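TETR family transcriptional repressor LFRR (Mycobacterium smegmatis, PDB 2V57) represses transcription of the lfrRA operon by binding directly to the promoter region of lfrR-lfrA. Local coordinates at residues D86-L89 against R90-V93; V106-E109 against P110-A114; G125-A128 against I129-V132; R150-W153 against A154-A158; G159-A162 against A163-G166. All coordinates share one frame; numbering follows the deposited sequence.

Contact 4 is the buried one: aromatic, thioether and aliphatic groups meet in the middle of helix 147-164. Contact 5 is the C-terminal end of that same helix, where half the touching residues are exposed and backbone capping carries the contact between the two segments. Contact 1, on helix 85-97, is mixed, with valines and a leucine inward and two arginines outward; it touches contact 3 through Leu-89 and Val-92 and contact 4 through Val-93. Contact 3 is a surface helix start bridged by a water. Contact 2 is the short helix 109-112, centre to centre about 28 Å from contact 1, and its Tyr-107 packs on contact 4. All but contact 3 reach the second subunit.

Contact 1. Residues D86-L89 against R90-V93; sequences DAAL and RRVV
Arg-90 begins the second half of this stretch of helix by giving its backbone N to Asp-86 O at 3.0 Å, while its CB rests 3.5 Å from Ala-87 O. Beyond CB the chain leaves residues 86-89, and its guanidinium ends in a salt bridge with Asp-174 of helix 169-182. Arg-91 behaves differently. Its CG stands beside the backbone N (chi1 -68°), and the chain runs on extended before a bend at chi3 (-57°) folds the guanidinium back along the helix. As a result one face of that group lies over Ala-88, whose CA is 3.5 Å above the plane and displaced toward its rim. NH2 reaches the methyl CB of Ala-88 at 3.6 Å, and CG passes Ala-87 O at 3.4 Å. The nitrogens are held from elsewhere: NE by Ala-78 O, and NH2 by the carbonyls of Asp-79 and Ser-82. Val-92 turns its CG2 to Ala-88 O, 3.6 Å away, and packs beyond the segment on Ile-129. At Val-93 the backbone N bonds to Leu-89 O with an N-H...O angle of 171°, and CG2 also approaches that oxygen at 3.4 Å. Leu-89 and Val-93 go on to Met-177, and Leu-89 additionally meets Ile-185 of the second subunit. This stretch of helix is thus divided in its chemistry. Aliphatic groups seat helix 85-97 against its neighbours, whereas Arg-91, with one face over Ala-88 CA near its rim and gripped by three carbonyls, ties the helix to the preceding connection without a carboxylate partner among those bonds.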
# COMPACT_ATOMS: atom_id res chain seq x y z
N ASP B 86 23.95 10.85 3.42
CA ASP B 86 23.24 9.99 4.37
C ASP B 86 22.32 10.79 5.30
O ASP B 86 21.16 10.43 5.49
CB ASP B 86 24.20 9.12 5.17
CG ASP B 86 25.23 9.93 5.94
OD1 ASP B 86 25.39 11.15 5.67
OD2 ASP B 86 25.90 9.35 6.82
N ALA B 87 22.83 11.88 5.85
CA ALA B 87 22.00 12.76 6.67
C ALA B 87 20.89 13.40 5.85
O ALA B 87 19.78 13.59 6.35
CB ALA B 87 22.85 13.83 7.34
N ALA B 88 21.19 13.74 4.59
CA ALA B 88 20.16 14.31 3.72
C ALA B 88 19.04 13.32 3.47
O ALA B 88 17.87 13.67 3.56
CB ALA B 88 20.77 14.80 2.40
N LEU B 89 19.40 12.07 3.17
CA LEU B 89 18.41 11.02 2.96
C LEU B 89 17.57 10.82 4.22
O LEU B 89 16.36 10.65 4.14
CB LEU B 89 19.08 9.70 2.53
CG LEU B 89 18.15 8.51 2.27
CD1 LEU B 89 17.06 8.86 1.25
CD2 LEU B 89 18.93 7.25 1.85
N ARG B 90 18.22 10.85 5.38
CA ARG B 90 17.48 10.75 6.63
C ARG B 90 16.44 11.88 6.78
O ARG B 90 15.30 11.62 7.16
CB ARG B 90 18.41 10.73 7.84
CG ARG B 90 17.66 10.76 9.17
CD ARG B 90 18.61 10.59 10.35
NE ARG B 90 19.08 9.21 10.42
CZ ARG B 90 18.58 8.30 11.24
NH1 ARG B 90 17.61 8.63 12.09
NH2 ARG B 90 19.05 7.06 11.23
N ARG B 91 16.83 13.11 6.45
CA ARG B 91 15.88 14.22 6.50
C ARG B 91 14.69 13.99 5.57
O ARG B 91 13.55 14.29 5.92
CB ARG B 91 16.58 15.54 6.16
CG ARG B 91 17.59 16.00 7.19
CD ARG B 91 17.93 17.47 7.02
NE ARG B 91 18.45 17.77 5.69
CZ ARG B 91 19.73 17.64 5.35
NH1 ARG B 91 20.60 17.19 6.24
NH2 ARG B 91 20.14 17.94 4.12
N VAL B 92 14.95 13.44 4.39
CA VAL B 92 13.88 13.15 3.44
C VAL B 92 12.92 12.11 3.99
O VAL B 92 11.70 12.28 3.91
CB VAL B 92 14.45 12.70 2.08
CG1 VAL B 92 13.36 12.06 1.22
CG2 VAL B 92 15.08 13.92 1.37
N VAL B 93 13.47 11.02 4.53
CA VAL B 93 12.65 10.00 5.18
C VAL B 93 11.78 10.60 6.29
O VAL B 93 10.57 10.35 6.35
CB VAL B 93 13.52 8.85 5.76
CG1 VAL B 93 12.65 7.91 6.60
CG2 VAL B 93 14.23 8.07 4.63

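Contact 2. Residues V106-E109 against P110-A114; sequences VYYE and PSILA
Leu-113 N bonds to Glu-109 O at 2.8 Å, and Ile-112 N bonds to Tyr-108 O at 2.9 Å; these two i to i+4 links define the single turn of helix 109-112. The second is the straighter, with an N-H...O angle of 167°, and its donor lies in the carbonyl plane. Tyr-108, the N-cap, lies inside the type I turn from Val-106 to Glu-109, which Glu-109 N closes on Val-106 O. At the other end Ala-114, with positive phi, closes the helix in a Schellman motif. Outward from this backbone frame comes the Tyr-108 ring. Its CG is anti to the backbone N (chi1 -160°), an orientation that brings the ring back over the first helical turn. Ser-111 CB sits above one face, 3.5 Å from the ring centroid and 16° off the normal, a close CH-pi contact. Ile-112 lies perpendicular to the tyrosine side chain, its CG1 3.7 Å from Tyr-108 CD2. On another side of the turn Glu-109 uses its aliphatic part: CG touches Leu-113 CD1 at 3.4 Å. Pro-110 carries its ring to Leu-118, Ala-119 and Phe-122 of helix 116-123. The phenol does not end within this turn, because Tyr-108 OH hydrogen-bonds Lys-164 of the second subunit and the ring meets Tyr-108 of that subunit. One side chain therefore serves two kinds of contact: the ring is backed on one face by Ser-111 CB while its hydroxyl bonds across the dimer interface.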
# COMPACT_ATOMS: atom_id res chain seq x y z
N VAL B 106 -4.37 7.44 1.01
CA VAL B 106 -4.37 8.05 -0.32
C VAL B 106 -3.40 7.46 -1.36
O VAL B 106 -3.54 7.72 -2.54
CB VAL B 106 -4.18 9.59 -0.27
CG1 VAL B 106 -5.23 10.22 0.66
CG2 VAL B 106 -2.75 9.95 0.16
N TYR B 107 -2.43 6.67 -0.91
CA TYR B 107 -1.39 6.17 -1.82
C TYR B 107 -1.91 5.52 -3.11
O TYR B 107 -1.49 5.89 -4.20
CB TYR B 107 -0.44 5.21 -1.09
CG TYR B 107 0.71 4.75 -1.96
CD1 TYR B 107 1.78 5.60 -2.24
CD2 TYR B 107 0.72 3.48 -2.50
CE1 TYR B 107 2.83 5.18 -3.05
CE2 TYR B 107 1.77 3.05 -3.30
CZ TYR B 107 2.82 3.91 -3.58
OH TYR B 107 3.87 3.47 -4.38
N TYR B 108 -2.84 4.58 -2.97
CA TYR B 108 -3.29 3.76 -4.10
C TYR B 108 -4.63 4.27 -4.64
O TYR B 108 -5.28 3.63 -5.47
CB TYR B 108 -3.41 2.28 -3.65
CG TYR B 108 -3.41 1.27 -4.78
CD1 TYR B 108 -2.31 1.15 -5.64
CD2 TYR B 108 -4.51 0.43 -5.00
CE1 TYR B 108 -2.32 0.23 -6.70
CE2 TYR B 108 -4.52 -0.51 -6.04
CZ TYR B 108 -3.42 -0.60 -6.89
OH TYR B 108 -3.43 -1.51 -7.93
N GLU B 109 -5.04 5.44 -4.16
CA GLU B 109 -6.33 6.02 -4.54
C GLU B 109 -6.61 6.25 -6.04
O GLU B 109 -7.74 6.06 -6.48
CB GLU B 109 -6.57 7.32 -3.76
CG GLU B 109 -7.89 7.98 -4.06
CD GLU B 109 -8.34 8.93 -2.96
OE1 GLU B 109 -8.37 10.16 -3.21
OE2 GLU B 109 -8.64 8.43 -1.85
N PRO B 110 -5.60 6.69 -6.82
CA PRO B 110 -5.89 6.79 -8.26
C PRO B 110 -6.34 5.44 -8.84
O PRO B 110 -7.25 5.41 -9.66
CB PRO B 110 -4.53 7.19 -8.87
CG PRO B 110 -3.84 7.95 -7.74
CD PRO B 110 -4.25 7.20 -6.49
N SER B 111 -5.71 4.36 -8.40
CA SER B 111 -6.10 3.02 -8.86
C SER B 111 -7.45 2.64 -8.29
O SER B 111 -8.32 2.20 -9.02
CB SER B 111 -5.05 1.97 -8.49
OG SER B 111 -3.80 2.25 -9.10
N ILE B 112 -7.62 2.83 -6.99
CA ILE B 112 -8.86 2.46 -6.32
C ILE B 112 -10.06 3.16 -6.96
O ILE B 112 -11.10 2.56 -7.14
CB ILE B 112 -8.81 2.76 -4.80
CG1 ILE B 112 -7.81 1.83 -4.10
CG2 ILE B 112 -10.19 2.59 -4.17
CD1 ILE B 112 -8.16 0.36 -4.22
N LEU B 113 -9.90 4.44 -7.31
CA LEU B 113 -10.98 5.21 -7.92
C LEU B 113 -10.95 5.18 -9.44
O LEU B 113 -11.75 5.86 -10.08
CB LEU B 113 -10.93 6.67 -7.46
CG LEU B 113 -10.93 6.89 -5.95
CD1 LEU B 113 -10.83 8.38 -5.65
CD2 LEU B 113 -12.18 6.30 -5.33
N ALA B 114 -10.03 4.43 -10.01
CA ALA B 114 -9.86 4.45 -11.45
C ALA B 114 -9.89 5.89 -11.97
O ALA B 114 -10.70 6.24 -12.84
CB ALA B 114 -10.95 3.59 -12.15

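Contact 3. Residues G125-A128 against I129-V132; sequences GDEA and IVEV
The stem of Glu-131 passes close to Ala-128 O and Glu-127 O, and its side chain can be followed outward. CB lies 3.4 Å from Ala-128 O. CG, placed beside the backbone N (chi1 -61°), comes equally close to the next carbonyl oxygen back, 3.4 Å from Glu-127 O, which also accepts the backbone N of Glu-131 at 3.0 Å. The chain then bends at chi2 (-66°), and the carboxylate leaves the segment: OE1 forms a salt bridge with Arg-135. The other oxygen, OE2, remains 5.6 Å from Glu-127 OE1, so the two like charges are near but not in contact. Glu-127 folds instead along Val-130, the two side chains running alongside each other, with OE1 3.6 Å from Val-130 CG2. Glu-127 and Asp-126 also form long, weak ion pairs with Arg-149. Ile-129 lies inward, against Phe-152 and Val-92, and its CG2 approaches Asp-126 O at 3.6 Å. Where the helical ladder would begin, a water takes its place. It donates to Gly-125 O at 2.7 Å and accepts from Ile-129 N, bridging residues four apart. The type I turn 125-128 is closed directly by a weak bond from Ala-128 N to Gly-125 O. The arrangement is a type I turn running into the first turn of a helix, with a water inserted in the first i to i+4 link, here joining helices 116-123 and 128-134 within the all-helical regulatory domain of a TetR-family repressor.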
# COMPACT_ATOMS: atom_id res chain seq x y z
N GLY B 125 6.48 15.66 -9.63
CA GLY B 125 7.38 15.68 -8.49
C GLY B 125 7.82 14.30 -8.02
O GLY B 125 8.63 14.18 -7.10
N ASP B 126 7.31 13.26 -8.65
CA ASP B 126 7.59 11.90 -8.16
C ASP B 126 8.97 11.35 -8.53
O ASP B 126 9.35 10.27 -8.08
CB ASP B 126 6.46 10.92 -8.51
CG ASP B 126 6.55 10.40 -9.92
OD1 ASP B 126 7.40 10.87 -10.71
OD2 ASP B 126 5.74 9.51 -10.26
N GLU B 127 9.75 12.09 -9.32
CA GLU B 127 11.13 11.67 -9.60
C GLU B 127 12.17 12.21 -8.61
O GLU B 127 13.30 11.73 -8.60
CB GLU B 127 11.56 12.05 -11.02
CG GLU B 127 10.76 11.42 -12.13
CD GLU B 127 10.88 9.90 -12.18
OE1 GLU B 127 11.59 9.32 -11.33
OE2 GLU B 127 10.26 9.29 -13.07
N ALA B 128 11.80 13.22 -7.82
CA ALA B 128 12.76 13.84 -6.90
C ALA B 128 13.36 12.83 -5.92
O ALA B 128 14.56 12.80 -5.71
CB ALA B 128 12.13 15.02 -6.16
N ILE B 129 12.51 12.00 -5.31
CA ILE B 129 12.97 10.95 -4.40
C ILE B 129 13.99 10.00 -5.04
O ILE B 129 14.97 9.61 -4.41
CB ILE B 129 11.78 10.14 -3.85
CG1 ILE B 129 12.28 9.10 -2.85
CG2 ILE B 129 11.00 9.49 -4.98
CD1 ILE B 129 13.22 9.67 -1.81
N VAL B 130 13.75 9.64 -6.29
CA VAL B 130 14.64 8.78 -7.05
C VAL B 130 16.00 9.45 -7.26
O VAL B 130 17.04 8.81 -7.13
CB VAL B 130 14.03 8.45 -8.43
CG1 VAL B 130 15.01 7.65 -9.28
CG2 VAL B 130 12.71 7.73 -8.27
N GLU B 131 15.98 10.75 -7.59
CA GLU B 131 17.22 11.50 -7.74
C GLU B 131 17.99 11.51 -6.45
O GLU B 131 19.22 11.38 -6.44
CB GLU B 131 16.95 12.95 -8.19
CG GLU B 131 16.26 13.04 -9.52
CD GLU B 131 17.13 12.53 -10.65
OE1 GLU B 131 18.36 12.75 -10.60
OE2 GLU B 131 16.59 11.90 -11.59
N VAL B 132 17.27 11.68 -5.34
CA VAL B 132 17.88 11.72 -4.02
C VAL B 132 18.50 10.36 -3.67
O VAL B 132 19.60 10.30 -3.11
CB VAL B 132 16.87 12.11 -2.92
CG1 VAL B 132 17.48 11.91 -1.53
CG2 VAL B 132 16.42 13.57 -3.10
O HOH W 1 9.55 12.36 -5.30

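Contact 4. Residues R150-W153 against A154-A158; sequences RVFW and ALMQA
Phe-152 and Met-156 form the tight part of this contact. The two side chains extend in a common direction, and Met-156 CG comes to 3.3 Å from Phe-152 CE2. Met-156 CG stands beside its own backbone N, and the bend at chi2 (-56°) then brings SD obliquely to the ring: SD is 4.3 Å from the ring centroid and 36° off the normal, a Met-aromatic contact. Trp-153 approaches the same methionine from another direction, its CE3 3.7 Å from Met-156 CB, while Phe-152 CD2 sits over the rim of one indole face. Neighbouring helices close round this group, with Val-93 and Ile-129 against Phe-152 and Gln-96 against Trp-153. The packing is slacker between Val-151 and Leu-155, whose CG1 and CD1 are 4.0 Å apart, and there the second subunit supplies its own Leu-155. Arg-150, partly exposed, points away from residues 154-158 and forms a salt bridge with Asp-165 of the second subunit. Between these sides lies a polar grip on one oxygen. Trp-153 O accepts both the backbone N of Gln-157 and its amide NE2, each at 3.1 Å, from opposite faces of the carbonyl plane. NE2 comes from above that plane, 65° out of it. The amide thus folds back on its own helix and directs OE1 to Tyr-108 OH of the second subunit. Ala-154 meets its own copy across the dimer. The helix is two-sided as a result: sulfur and aromatic groups turn into the subunit, while aliphatic Val-151, the small Ala-154 and the polar ends of Arg-150 and Gln-157 face the second subunit.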
# COMPACT_ATOMS: atom_id res chain seq x y z
N ARG B 150 9.11 2.68 -5.94
CA ARG B 150 8.12 1.81 -5.32
C ARG B 150 8.56 1.20 -4.00
O ARG B 150 7.76 1.07 -3.08
CB ARG B 150 7.71 0.70 -6.27
CG ARG B 150 6.70 1.20 -7.26
CD ARG B 150 6.86 0.52 -8.58
NE ARG B 150 5.78 0.95 -9.44
CZ ARG B 150 5.71 0.70 -10.74
NH1 ARG B 150 6.69 0.04 -11.33
NH2 ARG B 150 4.67 1.14 -11.44
N VAL B 151 9.83 0.82 -3.91
CA VAL B 151 10.36 0.30 -2.66
C VAL B 151 10.39 1.41 -1.61
O VAL B 151 10.02 1.18 -0.47
CB VAL B 151 11.75 -0.35 -2.85
CG1 VAL B 151 12.39 -0.67 -1.50
CG2 VAL B 151 11.61 -1.62 -3.70
N PHE B 152 10.80 2.61 -1.99
CA PHE B 152 10.83 3.70 -1.03
C PHE B 152 9.47 3.90 -0.41
O PHE B 152 9.33 3.94 0.80
CB PHE B 152 11.27 5.03 -1.67
CG PHE B 152 11.29 6.16 -0.69
CD1 PHE B 152 12.42 6.41 0.09
CD2 PHE B 152 10.15 6.93 -0.49
CE1 PHE B 152 12.42 7.44 1.02
CE2 PHE B 152 10.15 7.96 0.44
CZ PHE B 152 11.29 8.22 1.19
N TRP B 153 8.44 3.98 -1.24
CA TRP B 153 7.10 4.23 -0.74
C TRP B 153 6.53 3.03 0.01
O TRP B 153 5.77 3.19 0.95
CB TRP B 153 6.18 4.71 -1.87
CG TRP B 153 6.37 6.16 -2.05
CD1 TRP B 153 6.90 6.80 -3.12
CD2 TRP B 153 6.11 7.18 -1.05
NE1 TRP B 153 6.95 8.15 -2.88
CE2 TRP B 153 6.46 8.41 -1.62
CE3 TRP B 153 5.58 7.16 0.24
CZ2 TRP B 153 6.33 9.62 -0.93
CZ3 TRP B 153 5.44 8.36 0.93
CH2 TRP B 153 5.81 9.58 0.33
N ALA B 154 6.90 1.81 -0.40
CA ALA B 154 6.43 0.65 0.34
C ALA B 154 7.03 0.63 1.75
O ALA B 154 6.33 0.31 2.73
CB ALA B 154 6.72 -0.65 -0.41
N LEU B 155 8.31 0.98 1.86
CA LEU B 155 8.96 1.01 3.14
C LEU B 155 8.38 2.15 3.98
O LEU B 155 8.24 2.00 5.18
CB LEU B 155 10.48 1.17 3.00
CG LEU B 155 11.31 -0.00 2.47
CD1 LEU B 155 12.78 0.40 2.30
CD2 LEU B 155 11.21 -1.18 3.41
N MET B 156 8.09 3.29 3.36
CA MET B 156 7.47 4.38 4.10
C MET B 156 6.17 3.90 4.74
O MET B 156 5.87 4.22 5.88
CB MET B 156 7.21 5.60 3.22
CG MET B 156 8.47 6.36 2.77
SD MET B 156 9.50 6.92 4.15
CE MET B 156 8.25 7.62 5.23
N GLN B 157 5.40 3.13 3.99
CA GLN B 157 4.11 2.68 4.52
C GLN B 157 4.26 1.62 5.60
O GLN B 157 3.45 1.55 6.53
CB GLN B 157 3.19 2.26 3.39
CG GLN B 157 2.87 3.47 2.52
CD GLN B 157 2.07 3.12 1.31
OE1 GLN B 157 0.85 3.00 1.37
NE2 GLN B 157 2.76 2.94 0.18
N ALA B 158 5.32 0.81 5.51
CA ALA B 158 5.66 -0.07 6.61
C ALA B 158 5.92 0.81 7.84
O ALA B 158 5.58 0.44 8.98
CB ALA B 158 6.89 -0.89 6.28

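Contact 5. Residues G159-A162 against A163-G166; sequences GYEA and AKDG
The carboxylate of Asp-165 passes Glu-161 O without a bond of its own, since both are acceptors: CG is 3.8 Å from Glu-161 O, and OD2 stands at 4.0 Å from that same oxygen. The group is instead held by Arg-150 of the second subunit. The Tyr-160 ring turns from residues 163-166 and rests on Val-103 and Leu-104, its OH bonded to Gln-96 O. Glu-161's carboxylate likewise stays apart, its OE1 5.4 Å from Lys-164 NZ, too far for a salt bridge. Contact is therefore made chiefly by backbone and aliphatic stems. Lys-164 CG, beside the backbone N (chi1 -56°), passes Tyr-160 O at 3.2 Å before the chain bends at chi3 and sends NZ to Ala-28 O. Ala-163 CB lies 3.5 Å from both Gly-159 O and Tyr-160 O. The i to i+4 pattern gives way at Asp-165, the first residue to leave helical phi/psi. Its N still bonds to Glu-161 O at 3.1 Å, but also makes a weak bond to Ala-162 O with an angle of only 121°. Gly-166, with positive phi, is the C-prime residue of a Schellman motif. Near the end of helix 147-164, then, Glu-161 O, Ala-162 O and Ala-163 O are satisfied by the chain itself, accepting from Asp-165 N, Met-167 N and Gly-166 N, while the Asp-165 carboxylate pairs with Arg-150 of the second subunit.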
# COMPACT_ATOMS: atom_id res chain seq x y z
N GLY B 159 6.54 1.96 7.60
CA GLY B 159 6.80 2.93 8.65
C GLY B 159 5.52 3.48 9.27
O GLY B 159 5.42 3.53 10.48
N TYR B 160 4.56 3.90 8.45
CA TYR B 160 3.30 4.39 9.02
C TYR B 160 2.59 3.31 9.83
O TYR B 160 1.96 3.60 10.85
CB TYR B 160 2.33 4.93 7.96
CG TYR B 160 2.92 5.99 7.06
CD1 TYR B 160 3.36 7.20 7.58
CD2 TYR B 160 3.02 5.78 5.70
CE1 TYR B 160 3.89 8.17 6.75
CE2 TYR B 160 3.56 6.73 4.86
CZ TYR B 160 4.00 7.92 5.40
OH TYR B 160 4.53 8.87 4.56
N GLU B 161 2.65 2.08 9.35
CA GLU B 161 2.01 0.96 10.04
C GLU B 161 2.68 0.71 11.38
O GLU B 161 2.00 0.53 12.39
CB GLU B 161 2.07 -0.32 9.20
CG GLU B 161 1.56 -0.18 7.79
CD GLU B 161 0.09 -0.50 7.66
OE1 GLU B 161 -0.68 -0.11 8.56
OE2 GLU B 161 -0.28 -1.15 6.66
N ALA B 162 4.01 0.69 11.38
CA ALA B 162 4.76 0.48 12.61
C ALA B 162 4.43 1.56 13.63
O ALA B 162 4.38 1.30 14.83
CB ALA B 162 6.26 0.46 12.32
N ALA B 163 4.19 2.77 13.13
CA ALA B 163 3.89 3.92 13.97
C ALA B 163 2.51 3.82 14.61
O ALA B 163 2.33 4.23 15.75
CB ALA B 163 4.00 5.18 13.18
N LYS B 164 1.54 3.29 13.88
CA LYS B 164 0.24 3.01 14.47
C LYS B 164 0.38 1.92 15.54
O LYS B 164 -0.40 1.87 16.49
CB LYS B 164 -0.78 2.59 13.40
CG LYS B 164 -0.96 3.59 12.27
CD LYS B 164 -1.96 3.11 11.23
CE LYS B 164 -3.35 3.70 11.47
NZ LYS B 164 -4.22 3.60 10.26
N ASP B 165 1.40 1.07 15.38
CA ASP B 165 1.65 0.00 16.35
C ASP B 165 2.59 0.41 17.49
O ASP B 165 3.14 -0.45 18.18
CB ASP B 165 2.21 -1.24 15.65
CG ASP B 165 1.13 -2.10 15.04
OD1 ASP B 165 -0.05 -1.92 15.39
OD2 ASP B 165 1.47 -2.98 14.22
N GLY B 166 2.79 1.71 17.67
CA GLY B 166 3.52 2.20 18.82
C GLY B 166 5.04 2.25 18.69
O GLY B 166 5.73 2.49 19.68